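Side-chain contacts in LEOA (Escherichia coli, PDB 4AUR), which is a bacterial dynamin of enterotoxigenic strains, a GTPase that probably binds and hydrolyses GTP: residues Thr235-Phe238 against Glu242-Glu245; Glu2-Phe7 against Ala72-Val77; Ser171-Ile176 against Asn251-Ala256; Glu181-Thr186 against Asp192-Ile197; Glu105-Pro110 against Arg133-Ala138. One frame throughout, in Å; residues are numbered along the deposited sequence.

Contacts 2, 3 and 5 are buried and tie helices to the central sheet or to one another; contact 1 is also buried but joins two short consecutive helices, while contact 4 lies at the surface. Contacts 3 and 5 reach the same sheet through its strands 172-177 and 104-108, and both are purely apolar at their touching side chains. Contact 2 adds a hydrogen bond and an amide over an indole, and contact 1 relies on aromatic side chains with polar ends tied to a neighbouring loop. Trp-73 of contact 2 packs on Lys-254 of contact 3, and Tyr-244 of contact 1 touches Ala-72 of contact 2. Contact 4 meets through one glutamine, without a hydrogen bond across it.

Contact 1 of 5, residues Thr235-Phe238 against Glu242-Glu245; sequences TYWF and EHYE
Trp-237 and Tyr-244 bury most of this contact between them. The shortest approach is from Trp-237 CB to Tyr-244 CD1, 3.4 Å, and the indole carries on from there, with Trp-237 CE3 lying 3.9 Å from Tyr-244 CB. The five-membered ring and the phenol ring have planes 43° apart and centroids 5.6 Å apart, an oblique aromatic pair that is neither stacked nor edge-to-face. His-243 joins from the margin: its ND1 reaches the edge of the indole near the ring plane, 3.8 Å from Trp-237 CZ3. From the same segment as Trp-237, Tyr-236 lays CE2 over the centre of one face of the indole, 3.9 Å above the plane. In Tyr-244 the ring leaves CB opposite the backbone N (chi1 165°), which carries CD1 across to the CB of Trp-237. The polar atoms turn to a second shell. Trp-237 NE1 is hydrogen-bonded to Pro-229 O and Tyr-244 OH to Ser-227 O, so both bond to carbonyls of the loop that follows strand 221-224. Tyr-244 also packs on Ile-250, the start of helix 250-273. The whole is aromatic packing between two short successive helices, 234-237 and 241-248, beside the loop after strand 221-224, where a G5 element would be expected by analogy with other GTPases.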
# COMPACT_ATOMS: atom_id res chain seq x y z
N THR A 235 -18.70 59.95 1.65
CA THR A 235 -20.12 60.28 1.72
C THR A 235 -20.67 60.63 0.34
O THR A 235 -21.78 60.23 -0.02
CB THR A 235 -20.37 61.46 2.67
OG1 THR A 235 -19.73 61.22 3.92
CG2 THR A 235 -21.87 61.67 2.88
N TYR A 236 -19.88 61.37 -0.43
CA TYR A 236 -20.21 61.69 -1.80
C TYR A 236 -20.02 60.51 -2.76
O TYR A 236 -20.93 60.19 -3.52
CB TYR A 236 -19.39 62.91 -2.27
CG TYR A 236 -19.27 63.08 -3.78
CD1 TYR A 236 -20.38 63.41 -4.57
CD2 TYR A 236 -18.04 62.94 -4.41
CE1 TYR A 236 -20.25 63.57 -5.95
CE2 TYR A 236 -17.91 63.10 -5.78
CZ TYR A 236 -19.01 63.42 -6.54
OH TYR A 236 -18.84 63.58 -7.89
N TRP A 237 -18.86 59.86 -2.72
CA TRP A 237 -18.55 58.80 -3.70
C TRP A 237 -19.45 57.55 -3.58
O TRP A 237 -19.68 56.84 -4.58
CB TRP A 237 -17.07 58.42 -3.64
CG TRP A 237 -16.12 59.37 -4.35
CD1 TRP A 237 -15.18 60.18 -3.76
CD2 TRP A 237 -15.99 59.60 -5.77
NE1 TRP A 237 -14.48 60.88 -4.72
CE2 TRP A 237 -14.96 60.54 -5.95
CE3 TRP A 237 -16.66 59.10 -6.89
CZ2 TRP A 237 -14.58 61.00 -7.22
CZ3 TRP A 237 -16.28 59.56 -8.15
CH2 TRP A 237 -15.25 60.50 -8.30
N PHE A 238 -19.97 57.28 -2.39
CA PHE A 238 -20.92 56.17 -2.24
C PHE A 238 -22.23 56.45 -2.97
O PHE A 238 -22.92 55.52 -3.39
CB PHE A 238 -21.19 55.84 -0.77
CG PHE A 238 -19.99 55.29 -0.03
CD1 PHE A 238 -18.97 54.64 -0.70
CD2 PHE A 238 -19.90 55.43 1.34
CE1 PHE A 238 -17.87 54.15 -0.02
CE2 PHE A 238 -18.81 54.93 2.03
CZ PHE A 238 -17.80 54.29 1.35
N GLU A 242 -20.91 52.92 -8.70
CA GLU A 242 -20.32 52.21 -9.84
C GLU A 242 -19.36 53.10 -10.61
O GLU A 242 -18.57 52.62 -11.41
CB GLU A 242 -21.43 51.68 -10.76
CG GLU A 242 -21.02 50.48 -11.61
CD GLU A 242 -20.76 49.22 -10.80
OE1 GLU A 242 -21.58 48.86 -9.92
OE2 GLU A 242 -19.71 48.59 -11.05
N HIS A 243 -19.44 54.40 -10.37
CA HIS A 243 -18.46 55.31 -10.94
C HIS A 243 -17.20 55.28 -10.08
O HIS A 243 -16.08 55.23 -10.59
CB HIS A 243 -19.01 56.73 -11.03
CG HIS A 243 -18.27 57.59 -12.00
ND1 HIS A 243 -17.67 58.78 -11.65
CD2 HIS A 243 -17.99 57.41 -13.32
CE1 HIS A 243 -17.08 59.31 -12.70
NE2 HIS A 243 -17.25 58.50 -13.73
N TYR A 244 -17.41 55.28 -8.77
CA TYR A 244 -16.34 55.23 -7.79
C TYR A 244 -15.42 54.01 -7.90
O TYR A 244 -14.20 54.13 -7.80
CB TYR A 244 -16.97 55.28 -6.41
CG TYR A 244 -16.08 54.89 -5.28
CD1 TYR A 244 -15.21 55.79 -4.72
CD2 TYR A 244 -16.14 53.61 -4.75
CE1 TYR A 244 -14.40 55.45 -3.66
CE2 TYR A 244 -15.33 53.25 -3.69
CZ TYR A 244 -14.46 54.17 -3.15
OH TYR A 244 -13.66 53.82 -2.09
N GLU A 245 -16.03 52.83 -8.09
CA GLU A 245 -15.28 51.57 -8.17
C GLU A 245 -14.31 51.50 -9.34
O GLU A 245 -13.22 50.92 -9.22
CB GLU A 245 -16.24 50.38 -8.24
CG GLU A 245 -16.89 50.05 -6.91
CD GLU A 245 -17.89 48.92 -7.00
OE1 GLU A 245 -17.89 48.20 -8.02
OE2 GLU A 245 -18.68 48.76 -6.05

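Contact 2 of 5, residues Glu2-Phe7 against Ala72-Val77; sequences EQFKQF and AWLGKV
Gln-3 lies against Trp-73 on two counts, and this pair is the close-packed half of the contact. Its NE2 sits 3.6 Å above the indole plane, over the ring centre, and the amide lies over the face with its plane tilted by 25°. The same nitrogen donates to the backbone carbonyl of Trp-73, NE2 to O 3.3 Å, with an N-H...O angle of 153°. The acceptor is met from above its carbonyl plane, whereas the bond runs near the plane of the Gln-3 amide. To bring the amide there, CG stands between the backbone N and the carbonyl carbon (chi1 58°), and the chain then bends at chi2. The aliphatic part follows, Gln-3 CB lying 3.7 Å from Trp-73 CZ2. Trp-73 is held from elsewhere too, meeting Phe-142 edge-to-face.

The other half is slighter. Phe-4 offers Leu-74 only the edge of its ring, CZ to CD2 4.0 Å, and Leu-74 is partly exposed. Towards solvent lies exposed Glu-2, the N-cap residue, whose OE2 accepts from Lys-5 N at 3.1 Å and more weakly from Phe-4 N. Helix 66-74 gives way at partly exposed Gly-75, the first residue to leave helical angles. The contact therefore sets the first turn of the N-terminal helix 3-30 on the end of the helix that follows the presumed P-loop, a junction consistent with the dynamin-like layout in which an N-terminal helix packs against the GTPase domain.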
# COMPACT_ATOMS: atom_id res chain seq x y z
N GLU A 2 -18.30 38.43 -1.12
CA GLU A 2 -17.77 39.56 -0.35
C GLU A 2 -17.16 39.05 0.95
O GLU A 2 -17.10 37.84 1.17
CB GLU A 2 -18.84 40.65 -0.15
CG GLU A 2 -20.11 40.21 0.57
CD GLU A 2 -20.07 40.51 2.05
OE1 GLU A 2 -19.82 41.68 2.43
OE2 GLU A 2 -20.30 39.58 2.85
N GLN A 3 -16.69 39.95 1.80
CA GLN A 3 -15.70 39.58 2.84
C GLN A 3 -16.26 38.78 4.01
O GLN A 3 -15.59 37.90 4.51
CB GLN A 3 -14.93 40.81 3.37
CG GLN A 3 -15.78 41.92 3.98
CD GLN A 3 -16.10 43.03 3.00
OE1 GLN A 3 -16.57 42.78 1.89
NE2 GLN A 3 -15.84 44.25 3.40
N PHE A 4 -17.48 39.09 4.45
CA PHE A 4 -18.05 38.44 5.62
C PHE A 4 -18.67 37.11 5.26
O PHE A 4 -18.75 36.24 6.11
CB PHE A 4 -19.10 39.34 6.28
CG PHE A 4 -18.55 40.65 6.73
CD1 PHE A 4 -17.99 40.78 7.98
CD2 PHE A 4 -18.57 41.74 5.89
CE1 PHE A 4 -17.46 41.98 8.40
CE2 PHE A 4 -18.05 42.96 6.29
CZ PHE A 4 -17.49 43.07 7.56
N LYS A 5 -19.11 36.96 4.02
CA LYS A 5 -19.64 35.67 3.56
C LYS A 5 -18.50 34.69 3.32
O LYS A 5 -18.67 33.49 3.50
CB LYS A 5 -20.47 35.84 2.28
CG LYS A 5 -21.29 34.61 1.89
CD LYS A 5 -21.75 34.67 0.43
CE LYS A 5 -22.05 33.29 -0.15
NZ LYS A 5 -22.34 33.32 -1.61
N GLN A 6 -17.34 35.20 2.91
CA GLN A 6 -16.18 34.38 2.63
C GLN A 6 -15.64 33.89 3.94
O GLN A 6 -15.23 32.76 4.05
CB GLN A 6 -15.10 35.18 1.93
CG GLN A 6 -13.91 34.36 1.49
CD GLN A 6 -14.21 33.46 0.30
OE1 GLN A 6 -14.24 32.23 0.43
NE2 GLN A 6 -14.43 34.05 -0.87
N PHE A 7 -15.66 34.76 4.94
CA PHE A 7 -15.15 34.38 6.21
C PHE A 7 -16.08 33.32 6.75
O PHE A 7 -15.68 32.19 6.94
CB PHE A 7 -15.08 35.58 7.15
CG PHE A 7 -14.73 35.22 8.55
CD1 PHE A 7 -13.42 35.12 8.94
CD2 PHE A 7 -15.72 34.96 9.48
CE1 PHE A 7 -13.09 34.78 10.23
CE2 PHE A 7 -15.40 34.63 10.79
CZ PHE A 7 -14.08 34.54 11.17
N ALA A 72 -13.85 52.54 3.11
CA ALA A 72 -14.11 52.28 1.70
C ALA A 72 -14.41 50.83 1.46
O ALA A 72 -15.33 50.50 0.73
CB ALA A 72 -12.91 52.66 0.85
N TRP A 73 -13.61 49.96 2.08
CA TRP A 73 -13.61 48.53 1.81
C TRP A 73 -14.81 47.87 2.42
O TRP A 73 -15.46 47.06 1.77
CB TRP A 73 -12.35 47.93 2.40
CG TRP A 73 -12.32 46.44 2.40
CD1 TRP A 73 -12.22 45.61 1.33
CD2 TRP A 73 -12.32 45.61 3.55
NE1 TRP A 73 -12.19 44.31 1.73
CE2 TRP A 73 -12.24 44.28 3.10
CE3 TRP A 73 -12.37 45.86 4.91
CZ2 TRP A 73 -12.23 43.20 3.97
CZ3 TRP A 73 -12.37 44.78 5.78
CH2 TRP A 73 -12.31 43.48 5.31
N LEU A 74 -15.10 48.23 3.67
CA LEU A 74 -16.28 47.76 4.38
C LEU A 74 -17.57 48.10 3.64
O LEU A 74 -18.51 47.29 3.56
CB LEU A 74 -16.34 48.40 5.75
CG LEU A 74 -15.24 47.90 6.67
CD1 LEU A 74 -15.05 48.85 7.82
CD2 LEU A 74 -15.53 46.51 7.20
N GLY A 75 -17.60 49.33 3.13
CA GLY A 75 -18.73 49.87 2.40
C GLY A 75 -19.35 51.11 3.02
O GLY A 75 -20.03 51.86 2.32
N LYS A 76 -19.13 51.35 4.31
CA LYS A 76 -19.82 52.41 5.03
C LYS A 76 -18.87 53.44 5.61
O LYS A 76 -17.82 53.09 6.13
CB LYS A 76 -20.69 51.83 6.14
CG LYS A 76 -21.93 51.10 5.65
CD LYS A 76 -23.19 51.57 6.37
CE LYS A 76 -23.28 51.06 7.80
NZ LYS A 76 -23.64 49.61 7.84
N VAL A 77 -19.25 54.71 5.53
CA VAL A 77 -18.52 55.79 6.18
C VAL A 77 -18.42 55.46 7.65
O VAL A 77 -19.33 54.87 8.21
CB VAL A 77 -19.23 57.16 6.00
CG1 VAL A 77 -18.72 58.21 7.00
CG2 VAL A 77 -19.04 57.66 4.58

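Contact 3 of 5, residues Ser171-Ile176 against Asn251-Ala256; sequences STIFVI and NDLKNA
Ile-173, Val-175, Leu-253 and Ala-256 meet through aliphatic groups alone, and no ring or amide takes part. The one aromatic ring in the strand segment, Phe-174, leaves the backbone on the other face of the sheet, where it meets Tyr-143 with planes about 35° apart. On the helix side the touching is done by methyls. Leu-253 puts CD1 against two alternate residues of the strand: it is 3.6 Å from Val-175 CG2 and 3.9 Å from Ile-173 CG2. The Leu-253 side chain runs at about a right angle to Val-175 and obliquely to Ile-173. Its CG stands opposite the backbone N (chi1 179°), which carries the branched end towards the strand although the CB bond itself points to one side. One helical turn on, Ile-173 extends CD1 to Ala-256, 4.1 Å from its CB and equally far from Ala-256 C, at the helix backbone. Alternate strand residues thus face the helix. The axes of strand 172-176 and helix 251-256 approach to 10.2 Å and their N-to-C directions are 172° apart, nearly antiparallel. Val-69 of helix 66-74 touches both Val-175 and Leu-253, and Val-223 of the next strand touches Leu-253 and Ala-256, which extends the same apolar layer. Such helix-on-sheet packing, with a helix running back along a parallel strand, is typical of the alpha/beta GTPase domain fold.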
# COMPACT_ATOMS: atom_id res chain seq x y z
N SER A 171 -0.56 36.95 4.64
CA SER A 171 -1.84 37.53 5.02
C SER A 171 -1.85 39.06 5.10
O SER A 171 -2.77 39.66 5.64
CB SER A 171 -2.34 36.90 6.32
OG SER A 171 -1.62 37.28 7.46
N THR A 172 -0.82 39.69 4.53
CA THR A 172 -0.71 41.14 4.51
C THR A 172 -0.81 41.71 3.11
O THR A 172 -0.09 41.28 2.21
CB THR A 172 0.63 41.55 5.07
OG1 THR A 172 0.68 41.19 6.44
CG2 THR A 172 0.85 43.03 4.93
N ILE A 173 -1.71 42.68 2.93
CA ILE A 173 -1.78 43.47 1.70
C ILE A 173 -1.24 44.86 1.94
O ILE A 173 -1.79 45.63 2.76
CB ILE A 173 -3.23 43.67 1.21
CG1 ILE A 173 -3.88 42.35 0.85
CG2 ILE A 173 -3.23 44.53 -0.04
CD1 ILE A 173 -5.38 42.38 1.01
N PHE A 174 -0.17 45.20 1.24
CA PHE A 174 0.29 46.58 1.19
C PHE A 174 -0.56 47.34 0.19
O PHE A 174 -0.74 46.91 -0.96
CB PHE A 174 1.75 46.66 0.84
CG PHE A 174 2.60 46.12 1.91
CD1 PHE A 174 3.02 46.93 2.93
CD2 PHE A 174 2.94 44.78 1.93
CE1 PHE A 174 3.79 46.42 3.95
CE2 PHE A 174 3.71 44.26 2.95
CZ PHE A 174 4.13 45.09 3.96
N VAL A 175 -1.09 48.47 0.66
CA VAL A 175 -2.12 49.16 -0.04
C VAL A 175 -1.59 50.52 -0.38
O VAL A 175 -1.51 51.39 0.49
CB VAL A 175 -3.37 49.27 0.83
CG1 VAL A 175 -4.41 50.17 0.19
CG2 VAL A 175 -3.93 47.88 1.05
N ILE A 176 -1.18 50.68 -1.64
CA ILE A 176 -0.63 51.95 -2.08
C ILE A 176 -1.81 52.81 -2.41
O ILE A 176 -2.51 52.56 -3.39
CB ILE A 176 0.33 51.84 -3.25
CG1 ILE A 176 1.47 50.89 -2.93
CG2 ILE A 176 0.90 53.21 -3.51
CD1 ILE A 176 2.35 50.50 -4.11
N ASN A 251 -12.01 47.60 -6.01
CA ASN A 251 -12.29 46.20 -6.28
C ASN A 251 -11.01 45.35 -6.29
O ASN A 251 -11.02 44.20 -5.83
CB ASN A 251 -13.09 46.06 -7.58
CG ASN A 251 -14.60 46.21 -7.37
OD1 ASN A 251 -15.08 46.67 -6.32
ND2 ASN A 251 -15.37 45.83 -8.39
N ASP A 252 -9.91 45.91 -6.79
CA ASP A 252 -8.62 45.22 -6.73
C ASP A 252 -8.27 44.84 -5.28
O ASP A 252 -7.71 43.78 -5.04
CB ASP A 252 -7.51 46.07 -7.37
CG ASP A 252 -7.74 46.34 -8.88
OD1 ASP A 252 -8.33 45.49 -9.56
OD2 ASP A 252 -7.33 47.41 -9.38
N LEU A 253 -8.63 45.70 -4.33
CA LEU A 253 -8.37 45.43 -2.91
C LEU A 253 -9.34 44.45 -2.28
O LEU A 253 -8.92 43.59 -1.50
CB LEU A 253 -8.45 46.70 -2.12
CG LEU A 253 -8.22 46.61 -0.62
CD1 LEU A 253 -6.79 46.13 -0.36
CD2 LEU A 253 -8.50 47.96 0.03
N LYS A 254 -10.63 44.59 -2.55
CA LYS A 254 -11.60 43.62 -2.04
C LYS A 254 -11.24 42.23 -2.54
O LYS A 254 -11.34 41.27 -1.79
CB LYS A 254 -13.02 43.98 -2.46
CG LYS A 254 -13.61 45.18 -1.74
CD LYS A 254 -14.82 45.73 -2.49
CE LYS A 254 -15.66 46.67 -1.63
NZ LYS A 254 -16.74 47.31 -2.44
N ASN A 255 -10.83 42.13 -3.81
CA ASN A 255 -10.55 40.83 -4.43
C ASN A 255 -9.31 40.14 -3.84
O ASN A 255 -9.30 38.92 -3.58
CB ASN A 255 -10.39 40.97 -5.96
CG ASN A 255 -11.71 41.25 -6.67
OD1 ASN A 255 -11.72 41.78 -7.79
ND2 ASN A 255 -12.83 40.90 -6.04
N ALA A 256 -8.26 40.93 -3.64
CA ALA A 256 -7.04 40.43 -3.03
C ALA A 256 -7.35 39.94 -1.63
O ALA A 256 -6.85 38.92 -1.19
CB ALA A 256 -5.98 41.52 -2.98

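Contact 4 of 5, residues Glu181-Thr186 against Asp192-Ile197; sequences EVTSLT and DEQAAI
Gln-194 is the side chain that Val-182 and Thr-183 share, and it meets them in two different ways. Val-182 crosses it at about a right angle: the valine methyl CG1 stands opposite the backbone N (chi1 167°) and lies against the end of the glutamine, with Val-182 CG1 3.8 Å from Gln-194 CD. Thr-183 lies alongside, running the other way, with its hydroxyl, as modelled, beside the aliphatic middle. Here Thr-183 OG1 is 3.5 Å from Gln-194 CG and 3.7 Å from Gln-194 CB. The bend of the glutamine at chi2 (-67°) separates these two patches, one for the methyl and one for the hydroxyl. No hydrogen bond spans the segments, so the meeting is one of van der Waals packing, and all three touching residues remain partly exposed. The loop also touches other residues of the helix: Thr-183 packs on Leu-190 and Phe-191, and Val-182 on Lys-198. Further along, the chain tightens into an ST turn, in which Ser-184 OG accepts from Thr-186 N at 3.2 Å just before helix 188-209 starts. Leu-185 O receives a hydrogen bond from Arg-249 NH1, which ties this turn to the region before helix 250-273. This is the loop-to-helix packing of a strand-to-helix connection, directly after the N-K-x-D sequence ending at Asp-180, which resembles the G4 motif of GTPases.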
# COMPACT_ATOMS: atom_id res chain seq x y z
N GLU A 181 -2.95 61.31 -6.94
CA GLU A 181 -1.87 62.30 -7.03
C GLU A 181 -0.56 61.72 -7.54
O GLU A 181 0.50 62.21 -7.22
CB GLU A 181 -1.68 63.09 -5.72
CG GLU A 181 -1.50 62.28 -4.44
CD GLU A 181 -2.43 62.76 -3.33
OE1 GLU A 181 -3.63 62.95 -3.62
OE2 GLU A 181 -1.96 62.98 -2.19
N VAL A 182 -0.66 60.68 -8.36
CA VAL A 182 0.47 60.22 -9.16
C VAL A 182 0.10 59.98 -10.64
O VAL A 182 0.98 59.83 -11.48
CB VAL A 182 1.09 58.96 -8.50
CG1 VAL A 182 2.06 58.25 -9.44
CG2 VAL A 182 1.80 59.34 -7.21
N THR A 183 -1.19 60.02 -10.96
CA THR A 183 -1.65 59.60 -12.29
C THR A 183 -3.10 60.03 -12.55
O THR A 183 -3.78 60.50 -11.64
CB THR A 183 -1.48 58.06 -12.46
OG1 THR A 183 -0.60 57.79 -13.55
CG2 THR A 183 -2.79 57.34 -12.73
N SER A 184 -3.53 59.90 -13.80
CA SER A 184 -4.93 60.09 -14.17
C SER A 184 -5.71 58.81 -13.83
O SER A 184 -5.34 57.72 -14.23
CB SER A 184 -5.05 60.40 -15.68
OG SER A 184 -6.40 60.56 -16.12
N LEU A 185 -6.80 58.96 -13.08
CA LEU A 185 -7.69 57.83 -12.81
C LEU A 185 -8.54 57.48 -14.04
O LEU A 185 -9.22 56.44 -14.05
CB LEU A 185 -8.59 58.15 -11.62
CG LEU A 185 -7.86 58.61 -10.35
CD1 LEU A 185 -8.87 59.00 -9.28
CD2 LEU A 185 -6.91 57.54 -9.84
N THR A 186 -8.50 58.34 -15.05
CA THR A 186 -9.25 58.16 -16.29
C THR A 186 -8.50 57.27 -17.27
O THR A 186 -9.07 56.35 -17.86
CB THR A 186 -9.49 59.51 -16.98
OG1 THR A 186 -9.98 60.45 -16.02
CG2 THR A 186 -10.49 59.36 -18.11
N ASP A 192 -1.96 51.76 -14.97
CA ASP A 192 -1.27 50.47 -14.88
C ASP A 192 0.23 50.61 -15.05
O ASP A 192 0.98 49.79 -14.51
CB ASP A 192 -1.81 49.47 -15.92
CG ASP A 192 -3.23 49.02 -15.62
OD1 ASP A 192 -3.75 49.31 -14.51
OD2 ASP A 192 -3.84 48.38 -16.51
N GLU A 193 0.67 51.62 -15.80
CA GLU A 193 2.10 51.88 -15.96
C GLU A 193 2.70 52.42 -14.66
O GLU A 193 3.74 51.94 -14.22
CB GLU A 193 2.40 52.85 -17.12
CG GLU A 193 3.77 52.61 -17.78
CD GLU A 193 4.35 53.83 -18.50
OE1 GLU A 193 3.58 54.64 -19.08
OE2 GLU A 193 5.60 53.98 -18.48
N GLN A 194 2.05 53.41 -14.04
CA GLN A 194 2.53 53.97 -12.78
C GLN A 194 2.29 53.01 -11.63
O GLN A 194 3.08 52.97 -10.69
CB GLN A 194 1.90 55.32 -12.45
CG GLN A 194 2.61 56.55 -13.01
CD GLN A 194 3.98 56.79 -12.40
OE1 GLN A 194 4.87 55.94 -12.50
NE2 GLN A 194 4.17 57.95 -11.78
N ALA A 195 1.20 52.25 -11.69
CA ALA A 195 0.89 51.28 -10.64
C ALA A 195 1.91 50.16 -10.59
O ALA A 195 2.19 49.64 -9.51
CB ALA A 195 -0.51 50.70 -10.82
N ALA A 196 2.45 49.78 -11.74
CA ALA A 196 3.45 48.72 -11.77
C ALA A 196 4.80 49.23 -11.32
O ALA A 196 5.56 48.48 -10.73
CB ALA A 196 3.56 48.10 -13.15
N ILE A 197 5.10 50.48 -11.62
CA ILE A 197 6.37 51.08 -11.20
C ILE A 197 6.37 51.29 -9.69
O ILE A 197 7.35 50.97 -9.03
CB ILE A 197 6.67 52.40 -11.96
CG1 ILE A 197 6.90 52.09 -13.44
CG2 ILE A 197 7.92 53.10 -11.42
CD1 ILE A 197 7.26 53.29 -14.29

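Contact 5 of 5, residues Glu105-Pro110 against Arg133-Ala138; sequences EIVDTP and RYISEA
Strand 104-108 runs into the D-T-P start of what reads as the G3 (DxxG) motif of GTPases, and helix 129-136 packs across it with apolar side chains. Val-107 and Tyr-134 touch at the middle: the side chains cross at about a right angle, with Val-107 CG1 4.0 Å from Tyr-134 CD2, and the phenol ring is met obliquely. The second methyl of the same valine turns to the neighbouring helix residue, Val-107 CG2 lying 4.2 Å from Ile-135 CG1. Ile-135 then extends its CD1 to Thr-109, whose CG2 is 4.0 Å away. In Thr-109 that methyl stands opposite the carbonyl carbon, while OG1 takes the position between the backbone N and C (chi1 47°); the methyl, not the hydroxyl, is thereby presented to the isoleucine. Val-107 also packs on Ala-57 and Ile-94, in the strands on either side of its own. Whereas Val-107 points its CB bond toward the helix, Asp-108 points away and forms a salt bridge to Lys-66 of the probable P-loop, near the strand end. Glu-105, at the start of the segment and on the helix-facing side, pairs with Arg-55. The atoms that touch are methyls, a methylene and a ring carbon, with no hydrogen bond between the segments. The contact thus packs helix 129-136 on the strand leading into the probable G3 motif by dispersion alone.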
# COMPACT_ATOMS: atom_id res chain seq x y z
N GLU A 105 -13.66 42.74 14.02
CA GLU A 105 -12.77 43.47 14.89
C GLU A 105 -11.75 44.21 14.03
O GLU A 105 -11.30 43.72 12.99
CB GLU A 105 -12.03 42.49 15.80
CG GLU A 105 -12.90 41.62 16.70
CD GLU A 105 -12.09 40.55 17.43
OE1 GLU A 105 -11.10 40.05 16.86
OE2 GLU A 105 -12.43 40.20 18.58
N ILE A 106 -11.36 45.40 14.46
CA ILE A 106 -10.37 46.17 13.72
C ILE A 106 -9.33 46.49 14.73
O ILE A 106 -9.59 47.21 15.67
CB ILE A 106 -10.98 47.44 13.10
CG1 ILE A 106 -11.95 47.02 11.99
CG2 ILE A 106 -9.90 48.34 12.53
CD1 ILE A 106 -12.91 48.08 11.53
N VAL A 107 -8.15 45.91 14.58
CA VAL A 107 -7.09 46.08 15.57
C VAL A 107 -6.06 47.03 15.01
O VAL A 107 -5.88 47.07 13.80
CB VAL A 107 -6.41 44.76 15.94
CG1 VAL A 107 -7.40 43.84 16.61
CG2 VAL A 107 -5.84 44.06 14.72
N ASP A 108 -5.40 47.79 15.85
CA ASP A 108 -4.31 48.66 15.37
C ASP A 108 -3.42 49.07 16.54
O ASP A 108 -3.77 48.90 17.70
CB ASP A 108 -4.91 49.87 14.62
CG ASP A 108 -3.91 50.99 14.34
OD1 ASP A 108 -2.97 50.78 13.55
OD2 ASP A 108 -4.10 52.09 14.91
N THR A 109 -2.26 49.60 16.21
CA THR A 109 -1.33 50.07 17.19
C THR A 109 -1.05 51.54 16.90
O THR A 109 -0.07 51.86 16.25
CB THR A 109 -0.06 49.26 17.02
OG1 THR A 109 0.26 49.21 15.63
CG2 THR A 109 -0.30 47.86 17.48
N PRO A 110 -1.91 52.46 17.38
CA PRO A 110 -1.80 53.87 16.97
C PRO A 110 -0.50 54.58 17.37
O PRO A 110 -0.04 55.44 16.65
CB PRO A 110 -3.00 54.54 17.66
CG PRO A 110 -3.92 53.42 18.02
CD PRO A 110 -2.99 52.30 18.36
N ARG A 133 0.04 38.87 19.85
CA ARG A 133 -1.01 37.85 19.69
C ARG A 133 -2.21 38.37 18.88
O ARG A 133 -2.76 37.65 18.06
CB ARG A 133 -1.46 37.37 21.05
CG ARG A 133 -2.33 36.12 21.08
CD ARG A 133 -2.79 35.78 22.50
NE ARG A 133 -1.83 36.30 23.47
CZ ARG A 133 -2.13 36.88 24.63
NH1 ARG A 133 -3.39 36.99 25.04
NH2 ARG A 133 -1.16 37.34 25.40
N TYR A 134 -2.63 39.60 19.09
CA TYR A 134 -3.83 40.07 18.42
C TYR A 134 -3.57 40.26 16.94
O TYR A 134 -4.43 39.98 16.13
CB TYR A 134 -4.37 41.37 19.06
CG TYR A 134 -5.50 41.12 20.04
CD1 TYR A 134 -5.24 40.68 21.33
CD2 TYR A 134 -6.82 41.30 19.67
CE1 TYR A 134 -6.27 40.44 22.21
CE2 TYR A 134 -7.86 41.06 20.55
CZ TYR A 134 -7.58 40.63 21.81
OH TYR A 134 -8.61 40.40 22.69
N ILE A 135 -2.37 40.70 16.58
CA ILE A 135 -2.05 40.84 15.16
C ILE A 135 -1.67 39.51 14.50
O ILE A 135 -2.04 39.27 13.36
CB ILE A 135 -1.02 41.94 14.94
CG1 ILE A 135 -1.70 43.28 15.18
CG2 ILE A 135 -0.52 41.93 13.50
CD1 ILE A 135 -0.76 44.42 15.50
N SER A 136 -0.96 38.64 15.21
CA SER A 136 -0.76 37.29 14.70
C SER A 136 -2.11 36.68 14.32
O SER A 136 -2.29 36.22 13.19
CB SER A 136 -0.08 36.40 15.73
OG SER A 136 1.31 36.56 15.68
N GLU A 137 -3.05 36.69 15.28
CA GLU A 137 -4.37 36.04 15.13
C GLU A 137 -5.40 36.89 14.36
O GLU A 137 -6.59 36.76 14.59
CB GLU A 137 -4.94 35.59 16.51
CG GLU A 137 -4.23 34.37 17.10
CD GLU A 137 -4.46 34.14 18.60
OE1 GLU A 137 -5.40 34.75 19.17
OE2 GLU A 137 -3.70 33.32 19.21
N ALA A 138 -4.95 37.76 13.48
CA ALA A 138 -5.82 38.44 12.56
C ALA A 138 -5.79 37.73 11.21
O ALA A 138 -4.80 37.11 10.83
CB ALA A 138 -5.39 39.87 12.39